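Local coordinates for protein ALKF (Bacillus cereus, PDB 3ZBO) that is of unknown function but has affinity for branched DNA structures and is related to the HEAT-like repeat DNA glycosylases, at residues E22-I27 / G39-A44; K50-N55 / G75-P80; F180-A185 / S220-K225. All coordinates share one frame; numbering follows the deposited sequence.

Contact 1: E22-I27 / G39-A44; sequences ERTKKI and GVATGA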
loop_
_atom_site.group_PDB
_atom_site.type_symbol
_atom_site.label_atom_id
_atom_site.label_comp_id
_atom_site.label_asym_id
_atom_site.label_seq_id
_atom_site.Cartn_x
_atom_site.Cartn_y
_atom_site.Cartn_z
ATOM N N GLU A 22 23.514 -2.766 2.441
ATOM C CA GLU A 22 23.642 -1.381 2.904
ATOM C C GLU A 22 23.029 -0.419 1.904
ATOM O O GLU A 22 22.469 0.626 2.335
ATOM C CB GLU A 22 25.103 -0.969 3.217
ATOM C CG GLU A 22 25.193 0.171 4.277
ATOM C CD GLU A 22 24.870 -0.308 5.701
ATOM O OE1 GLU A 22 25.092 -1.517 5.992
ATOM O OE2 GLU A 22 24.390 0.521 6.527
ATOM N N ARG A 23 23.112 -0.769 0.619
ATOM C CA ARG A 23 22.454 0.015 -0.451
ATOM C C ARG A 23 20.948 0.092 -0.268
ATOM O O ARG A 23 20.456 1.254 -0.181
ATOM C CB ARG A 23 22.812 -0.293 -1.928
ATOM C CG ARG A 23 23.013 -1.742 -2.435
ATOM C CD ARG A 23 21.739 -2.578 -2.859
ATOM N NE ARG A 23 22.004 -3.605 -3.911
ATOM C CZ ARG A 23 23.014 -4.497 -3.903
ATOM N NH1 ARG A 23 23.951 -4.498 -2.932
ATOM N NH2 ARG A 23 23.117 -5.384 -4.890
ATOM N N THR A 24 20.275 -1.095 -0.211
ATOM C CA THR A 24 18.802 -1.215 0.010
ATOM C C THR A 24 18.435 -0.477 1.325
ATOM O O THR A 24 17.397 0.255 1.410
ATOM C CB THR A 24 18.307 -2.701 0.048
ATOM O OG1 THR A 24 18.447 -3.336 -1.252
ATOM C CG2 THR A 24 16.887 -2.741 0.370
ATOM N N LYS A 25 19.284 -0.635 2.340
ATOM C CA LYS A 25 18.992 0.012 3.635
ATOM C C LYS A 25 18.990 1.544 3.572
ATOM O O LYS A 25 18.076 2.228 4.069
ATOM C CB LYS A 25 19.975 -0.505 4.683
ATOM C CG LYS A 25 19.883 0.115 6.041
ATOM C CD LYS A 25 20.884 -0.427 6.999
ATOM C CE LYS A 25 20.824 0.232 8.290
ATOM N NZ LYS A 25 21.693 -0.417 9.306
ATOM N N LYS A 26 20.051 2.073 2.981
ATOM C CA LYS A 26 20.116 3.532 2.656
ATOM C C LYS A 26 18.853 4.093 1.976
ATOM O O LYS A 26 18.370 5.153 2.370
ATOM C CB LYS A 26 21.361 3.811 1.737
ATOM C CG LYS A 26 21.035 4.571 0.413
ATOM C CD LYS A 26 22.098 4.495 -0.774
ATOM C CE LYS A 26 22.224 3.136 -1.472
ATOM N NZ LYS A 26 21.286 2.764 -2.665
ATOM N N ILE A 27 18.318 3.364 1.012
ATOM C CA ILE A 27 17.165 3.781 0.279
ATOM C C ILE A 27 15.946 3.762 1.222
ATOM O O ILE A 27 15.113 4.698 1.219
ATOM C CB ILE A 27 16.961 2.906 -0.909
ATOM C CG1 ILE A 27 18.039 3.233 -1.983
ATOM C CG2 ILE A 27 15.625 3.098 -1.471
ATOM C CD1 ILE A 27 18.030 2.240 -3.102
ATOM N N GLY A 39 17.399 -3.656 5.448
ATOM C CA GLY A 39 17.585 -3.396 4.032
ATOM C C GLY A 39 17.522 -4.680 3.231
ATOM O O GLY A 39 18.429 -5.025 2.400
ATOM N N VAL A 40 16.390 -5.375 3.282
ATOM C CA VAL A 40 16.235 -6.640 2.538
ATOM C C VAL A 40 15.441 -6.462 1.261
ATOM O O VAL A 40 14.306 -6.002 1.301
ATOM C CB VAL A 40 15.530 -7.712 3.430
ATOM C CG1 VAL A 40 15.335 -9.037 2.666
ATOM C CG2 VAL A 40 16.298 -7.919 4.746
ATOM N N ALA A 41 16.001 -6.770 0.067
ATOM C CA ALA A 41 15.217 -6.652 -1.138
ATOM C C ALA A 41 14.111 -7.667 -1.054
ATOM O O ALA A 41 14.336 -8.823 -0.648
ATOM C CB ALA A 41 16.078 -6.998 -2.316
ATOM N N THR A 42 12.903 -7.269 -1.452
ATOM C CA THR A 42 11.734 -8.154 -1.288
ATOM C C THR A 42 11.871 -9.504 -2.001
ATOM O O THR A 42 11.426 -10.514 -1.485
ATOM C CB THR A 42 10.416 -7.497 -1.588
ATOM O OG1 THR A 42 10.360 -7.153 -2.974
ATOM C CG2 THR A 42 10.205 -6.229 -0.702
ATOM N N GLY A 43 12.524 -9.551 -3.158
ATOM C CA GLY A 43 12.549 -10.875 -3.817
ATOM C C GLY A 43 13.393 -11.860 -3.009
ATOM O O GLY A 43 13.201 -13.113 -3.142
ATOM N N ALA A 44 14.312 -11.341 -2.206
ATOM C CA ALA A 44 15.159 -12.198 -1.374
ATOM C C ALA A 44 14.346 -12.894 -0.282
ATOM O O ALA A 44 14.798 -13.875 0.288
ATOM C CB ALA A 44 16.368 -11.420 -0.786
#
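Thr24 presses the branched end of its side chain against the Gly39 carbonyl: CB lies 3.3 Å from Gly39 O, and the methyl CG2 lies 3.5 Å from Gly39 C. The chi1 of -67° sets CG2 anti to the threonine backbone N, which carries the methyl alongside the peptide running on from Gly39; there Thr24 CG2 is 4.0 Å from Val40 N and 4.1 Å from Ala41 N. The helix backbone itself comes close as well, Lys25 N standing 3.7 Å from Gly39 CA, a separation reached where Gly39 has no side chain to intervene. Lys25 adds only the root of its chain, CB being 3.8 Å from Gly39 CA. Beyond CG that chain is extended and leads away to a salt bridge with Glu35, with Glu22 OE2 as a second, long partner 4.0 Å from Lys25 NZ.

Positive phi at Gly39 (86°) marks the bend by which the loop approaches the helix. Its position is fixed from outside: Asp69 accepts bonds from the N-H groups of Gly39 and Val40 through its two carboxylate oxygens, Gly39 also bonds to the backbone of Lys21, and Tyr28 OH bonds to Val40 O. With no hydrogen bond directly between 22-27 and 39-44, the contact is one of van der Waals fit, and its polar anchoring comes from residues outside the two segments.

Contact 2: K50-N55 / G75-P80; sequences KKIKLN and GIIADP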
loop_
_atom_site.group_PDB
_atom_site.type_symbol
_atom_site.label_atom_id
_atom_site.label_comp_id
_atom_site.label_asym_id
_atom_site.label_seq_id
_atom_site.Cartn_x
_atom_site.Cartn_y
_atom_site.Cartn_z
ATOM N N LYS A 50 8.237 -19.147 1.365
ATOM C CA LYS A 50 7.761 -20.456 0.867
ATOM C C LYS A 50 7.875 -21.517 1.985
ATOM O O LYS A 50 6.975 -22.412 2.100
ATOM C CB LYS A 50 8.521 -20.890 -0.416
ATOM C CG LYS A 50 7.969 -22.263 -0.971
ATOM C CD LYS A 50 8.868 -22.916 -2.088
ATOM C CE LYS A 50 9.221 -24.415 -1.772
ATOM N NZ LYS A 50 8.179 -25.422 -2.109
ATOM N N LYS A 51 8.891 -21.408 2.833
ATOM C CA LYS A 51 9.037 -22.359 3.963
ATOM C C LYS A 51 7.879 -22.167 4.987
ATOM O O LYS A 51 7.266 -23.117 5.529
ATOM C CB LYS A 51 10.392 -22.237 4.699
ATOM C CG LYS A 51 11.700 -22.626 3.924
ATOM C CD LYS A 51 12.930 -22.720 4.889
ATOM C CE LYS A 51 14.242 -21.978 4.428
ATOM N NZ LYS A 51 14.426 -20.623 5.128
ATOM N N ILE A 52 7.544 -20.909 5.247
ATOM C CA ILE A 52 6.665 -20.624 6.379
ATOM C C ILE A 52 5.185 -20.690 6.045
ATOM O O ILE A 52 4.384 -21.143 6.872
ATOM C CB ILE A 52 7.049 -19.230 6.983
ATOM C CG1 ILE A 52 8.430 -19.326 7.603
ATOM C CG2 ILE A 52 5.913 -18.766 7.973
ATOM C CD1 ILE A 52 9.029 -17.939 7.925
ATOM N N LYS A 53 4.835 -20.229 4.849
ATOM C CA LYS A 53 3.501 -20.126 4.305
ATOM C C LYS A 53 2.784 -19.107 5.173
ATOM O O LYS A 53 3.260 -17.953 5.182
ATOM C CB LYS A 53 2.751 -21.468 4.178
ATOM C CG LYS A 53 3.334 -22.400 3.062
ATOM C CD LYS A 53 3.263 -23.887 3.476
ATOM C CE LYS A 53 3.787 -24.784 2.337
ATOM N NZ LYS A 53 5.279 -24.557 2.200
ATOM N N LEU A 54 1.720 -19.487 5.877
ATOM C CA LEU A 54 0.980 -18.548 6.750
ATOM C C LEU A 54 1.279 -18.881 8.228
ATOM O O LEU A 54 1.309 -20.077 8.642
ATOM C CB LEU A 54 -0.547 -18.492 6.445
ATOM C CG LEU A 54 -0.958 -18.184 4.950
ATOM C CD1 LEU A 54 -2.354 -17.610 4.881
ATOM C CD2 LEU A 54 -0.063 -17.155 4.174
ATOM N N ASN A 55 1.609 -17.865 9.041
ATOM C CA ASN A 55 1.798 -18.087 10.464
ATOM C C ASN A 55 1.565 -16.719 11.155
ATOM O O ASN A 55 2.491 -15.880 11.271
ATOM C CB ASN A 55 3.216 -18.576 10.696
ATOM C CG ASN A 55 3.511 -18.929 12.181
ATOM O OD1 ASN A 55 2.833 -18.499 13.155
ATOM N ND2 ASN A 55 4.561 -19.753 12.365
ATOM N N GLY A 75 3.925 -9.073 7.100
ATOM C CA GLY A 75 2.738 -8.996 6.194
ATOM C C GLY A 75 2.671 -10.169 5.212
ATOM O O GLY A 75 1.559 -10.620 4.946
ATOM N N ILE A 76 3.796 -10.634 4.654
ATOM C CA ILE A 76 3.753 -11.688 3.661
ATOM C C ILE A 76 3.290 -12.955 4.302
ATOM O O ILE A 76 2.555 -13.749 3.621
ATOM C CB ILE A 76 5.129 -11.840 3.092
ATOM C CG1 ILE A 76 5.438 -10.647 2.153
ATOM C CG2 ILE A 76 5.229 -13.224 2.295
ATOM C CD1 ILE A 76 6.907 -10.545 2.060
ATOM N N ILE A 77 3.668 -13.203 5.563
ATOM C CA ILE A 77 3.282 -14.476 6.214
ATOM C C ILE A 77 2.016 -14.417 7.077
ATOM O O ILE A 77 1.660 -15.353 7.821
ATOM C CB ILE A 77 4.393 -15.091 7.055
ATOM C CG1 ILE A 77 4.830 -14.182 8.243
ATOM C CG2 ILE A 77 5.590 -15.396 6.142
ATOM C CD1 ILE A 77 5.657 -14.882 9.343
ATOM N N ALA A 78 1.371 -13.266 7.096
ATOM C CA ALA A 78 0.174 -13.145 7.894
ATOM C C ALA A 78 -0.968 -13.994 7.363
ATOM O O ALA A 78 -0.952 -14.432 6.196
ATOM C CB ALA A 78 -0.276 -11.594 7.884
ATOM N N ASP A 79 -1.990 -14.179 8.201
ATOM C CA ASP A 79 -3.267 -14.799 7.740
ATOM C C ASP A 79 -4.378 -13.751 7.789
ATOM O O ASP A 79 -5.119 -13.600 8.761
ATOM C CB ASP A 79 -3.586 -15.936 8.749
ATOM C CG ASP A 79 -4.708 -16.829 8.253
ATOM O OD1 ASP A 79 -5.336 -16.515 7.202
ATOM O OD2 ASP A 79 -4.926 -17.844 8.977
ATOM N N PRO A 80 -4.476 -12.986 6.727
ATOM C CA PRO A 80 -5.425 -11.861 6.768
ATOM C C PRO A 80 -6.859 -12.276 6.838
ATOM O O PRO A 80 -7.637 -11.512 7.428
ATOM C CB PRO A 80 -5.151 -11.122 5.476
ATOM C CG PRO A 80 -4.398 -12.069 4.622
ATOM C CD PRO A 80 -3.632 -12.996 5.539
#
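The turn between helix 46-52 and helix 56-63 meets the C-terminal part of helix 68-77 through Leu54, Asn55 and Ile77. The polar link is Asn55 N to Ile77 O, 2.8 Å long and almost straight (170° at the hydrogen). Leu54 CA gives Ile77 O a CA-H...O contact at 3.4 Å, so the carbonyl has two partners in consecutive residues of the turn. The Leu54 methyls extend the contact, CD2 lying 3.5 Å from Ala78 O and CD1 3.9 Å from Asp79 OD1.

On the other side Ile77 fills the angle of the turn. With chi1 at 62°, Ile77 CG2 lies anti to its own carbonyl carbon and reaches Ile52 CG2 at 3.8 Å and Lys53 O at 3.6 Å. Lys53, with positive phi (65°), is where the chain leaves helix 46-52, and its NZ bonds back to Lys50 O at 2.7 Å. Asn55 is then the N-cap of helix 56-63, its OD1 accepting from Leu58 N, while Gln56 OE1 accepts from Asp79 N. The arrangement is a helix-turn-helix join: a positive-phi residue leaves one helix, an asparagine N-cap starts the next, and a backbone bond ties the turn to a third, consistent with the relation to HEAT-like repeat proteins.

Contact 3: F180-A185 / S220-K225; sequences FLNTVA and SESIQK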
loop_
_atom_site.group_PDB
_atom_site.type_symbol
_atom_site.label_atom_id
_atom_site.label_comp_id
_atom_site.label_asym_id
_atom_site.label_seq_id
_atom_site.Cartn_x
_atom_site.Cartn_y
_atom_site.Cartn_z
ATOM N N PHE A 180 -4.904 6.073 -6.445
ATOM C CA PHE A 180 -6.287 5.662 -6.679
ATOM C C PHE A 180 -6.774 6.211 -8.052
ATOM O O PHE A 180 -7.460 5.471 -8.769
ATOM C CB PHE A 180 -7.125 6.139 -5.452
ATOM C CG PHE A 180 -8.607 5.823 -5.575
ATOM C CD1 PHE A 180 -9.075 4.581 -5.149
ATOM C CD2 PHE A 180 -9.451 6.778 -6.074
ATOM C CE1 PHE A 180 -10.449 4.282 -5.215
ATOM C CE2 PHE A 180 -10.831 6.500 -6.152
ATOM C CZ PHE A 180 -11.354 5.227 -5.724
ATOM N N LEU A 181 -6.523 7.463 -8.383
ATOM C CA LEU A 181 -6.924 8.004 -9.702
ATOM C C LEU A 181 -6.351 7.135 -10.809
ATOM O O LEU A 181 -7.066 6.753 -11.727
ATOM C CB LEU A 181 -6.388 9.444 -9.955
ATOM C CG LEU A 181 -6.891 10.481 -8.968
ATOM C CD1 LEU A 181 -6.380 11.806 -9.605
ATOM C CD2 LEU A 181 -8.520 10.530 -8.938
ATOM N N ASN A 182 -5.043 6.847 -10.726
ATOM C CA ASN A 182 -4.451 6.014 -11.772
ATOM C C ASN A 182 -5.019 4.659 -11.847
ATOM O O ASN A 182 -5.268 4.176 -12.935
ATOM C CB ASN A 182 -2.975 5.779 -11.432
ATOM C CG ASN A 182 -2.069 6.785 -11.929
ATOM O OD1 ASN A 182 -1.604 6.642 -13.102
ATOM N ND2 ASN A 182 -1.519 7.578 -11.028
ATOM N N THR A 183 -5.326 4.052 -10.710
ATOM C CA THR A 183 -5.756 2.650 -10.657
ATOM C C THR A 183 -7.184 2.568 -11.139
ATOM O O THR A 183 -7.527 1.610 -11.867
ATOM C CB THR A 183 -5.624 2.108 -9.222
ATOM O OG1 THR A 183 -4.241 2.180 -8.858
ATOM C CG2 THR A 183 -6.009 0.601 -9.259
ATOM N N VAL A 184 -8.056 3.503 -10.729
ATOM C CA VAL A 184 -9.480 3.480 -11.238
ATOM C C VAL A 184 -9.405 3.626 -12.768
ATOM O O VAL A 184 -10.082 2.893 -13.495
ATOM C CB VAL A 184 -10.341 4.601 -10.617
ATOM C CG1 VAL A 184 -11.726 4.624 -11.362
ATOM C CG2 VAL A 184 -10.557 4.302 -9.088
ATOM N N ALA A 185 -8.592 4.566 -13.268
ATOM C CA ALA A 185 -8.613 4.783 -14.756
ATOM C C ALA A 185 -8.214 3.564 -15.523
ATOM O O ALA A 185 -8.697 3.404 -16.683
ATOM C CB ALA A 185 -7.729 5.956 -15.046
ATOM N N SER A 220 -2.341 12.127 -14.994
ATOM C CA SER A 220 -2.751 12.115 -16.405
ATOM C C SER A 220 -1.688 11.412 -17.235
ATOM O O SER A 220 -2.027 10.587 -18.163
ATOM C CB SER A 220 -3.000 13.536 -16.948
ATOM O OG SER A 220 -4.167 14.104 -16.366
ATOM N N GLU A 221 -0.428 11.753 -16.995
ATOM C CA GLU A 221 0.719 11.163 -17.721
ATOM C C GLU A 221 0.804 9.666 -17.469
ATOM O O GLU A 221 1.064 8.836 -18.384
ATOM C CB GLU A 221 2.031 11.837 -17.309
ATOM C CG GLU A 221 3.298 11.291 -18.013
ATOM C CD GLU A 221 4.582 11.967 -17.508
ATOM O OE1 GLU A 221 5.098 11.733 -16.362
ATOM O OE2 GLU A 221 5.039 12.797 -18.259
ATOM N N SER A 222 0.689 9.296 -16.185
ATOM C CA SER A 222 0.899 7.888 -15.772
ATOM C C SER A 222 -0.197 7.030 -16.424
ATOM O O SER A 222 0.079 5.913 -16.923
ATOM C CB SER A 222 0.898 7.757 -14.263
ATOM O OG SER A 222 1.981 8.508 -13.777
ATOM N N ILE A 223 -1.425 7.557 -16.393
ATOM C CA ILE A 223 -2.586 6.843 -17.042
ATOM C C ILE A 223 -2.324 6.773 -18.547
ATOM O O ILE A 223 -2.480 5.682 -19.118
ATOM C CB ILE A 223 -3.903 7.599 -16.815
ATOM C CG1 ILE A 223 -4.294 7.458 -15.359
ATOM C CG2 ILE A 223 -5.033 7.158 -17.777
ATOM C CD1 ILE A 223 -5.270 8.580 -15.011
ATOM N N GLN A 224 -1.851 7.862 -19.157
ATOM C CA GLN A 224 -1.579 7.787 -20.574
ATOM C C GLN A 224 -0.532 6.737 -20.930
ATOM O O GLN A 224 -0.680 6.031 -21.962
ATOM C CB GLN A 224 -1.189 9.185 -21.123
ATOM C CG GLN A 224 -0.975 9.161 -22.665
ATOM C CD GLN A 224 -2.300 8.819 -23.396
ATOM O OE1 GLN A 224 -2.371 7.900 -24.193
ATOM N NE2 GLN A 224 -3.350 9.555 -23.069
ATOM N N LYS A 225 0.488 6.567 -20.094
ATOM C CA LYS A 225 1.547 5.547 -20.362
ATOM C C LYS A 225 0.919 4.172 -20.349
ATOM O O LYS A 225 1.326 3.314 -21.134
ATOM C CB LYS A 225 2.749 5.695 -19.390
ATOM C CG LYS A 225 3.459 6.934 -19.692
ATOM C CD LYS A 225 4.619 7.226 -18.720
ATOM C CE LYS A 225 5.200 8.631 -19.052
ATOM N NZ LYS A 225 6.464 8.862 -18.304
HETATM O O HOH W 1 1.189 9.457 -11.208
#
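Asn182 turns its flat amide toward helix 219-228, and the oxygen does most of the touching: OD1 lies 3.0 Å from Ser222 CB and 3.6 Å from Ile223 CG1. Ser222 is modelled in two conformers, so the shorter of these approaches, like the bonds of Ser222 OG, deserves caution. Ile223 N is also near Asn182 OD1, at 3.4 Å, but the angle is too poor for a hydrogen bond. The amide nitrogen serves its own helix instead, donating to Asn178 O, which helps fix the rotation of the group, while the other flat group, the Phe180 ring, takes no part across the contact and has Val184 CG2 3.5 Å above one face, offset toward the rim, and Trp135 edge-to-face.

A water links the two helices, through a weak bond on the Asn182 side. In the conformer given, it accepts at 3.3 Å from Asn182 ND2 and donates at 2.9 Å to Ser222 OG, which also bonds to Asn218 O.

Beside this polar fringe the contact is apolar. Ile223 CD1 packs on Ala185 CB at 3.6 Å; chi1 of -71° places the CG1 branch anti to the carbonyl carbon, from where it reaches both Ala185 and the asparagine oxygen.

The axes of the two helical segments approach to 9.3 Å and run in the same general direction, inclined by 29° (signed crossing angle -29°). Helix 192-202 covers the junction, Ala195 touching Ala185 and Ala199 touching Ile223, while Leu181 rests on helix 152-165 and the hairpin of strands 204-207 and 215-218 leads directly into helix 219-228.

How the contacts relate
The three contacts follow one another in series along the chain, without nesting or crossing. Contact 1 closes 11 residues, the end of helix 22-30 and the loop that follows. Contact 2 closes 19 mostly helical residues, bringing the turn before helix 56-63 against the C-terminal part of helix 68-77. The two are about 20 Å apart, centre to centre, without touching, yet Asp69, which holds the loop of contact 1, belongs to the same helix 68-77 that carries contact 2. Contact 3 closes 34 residues, including helix 192-202 and the two-stranded hairpin, and its centre lies about 31 Å from that of contact 2, on the opposite side of the chain's centre.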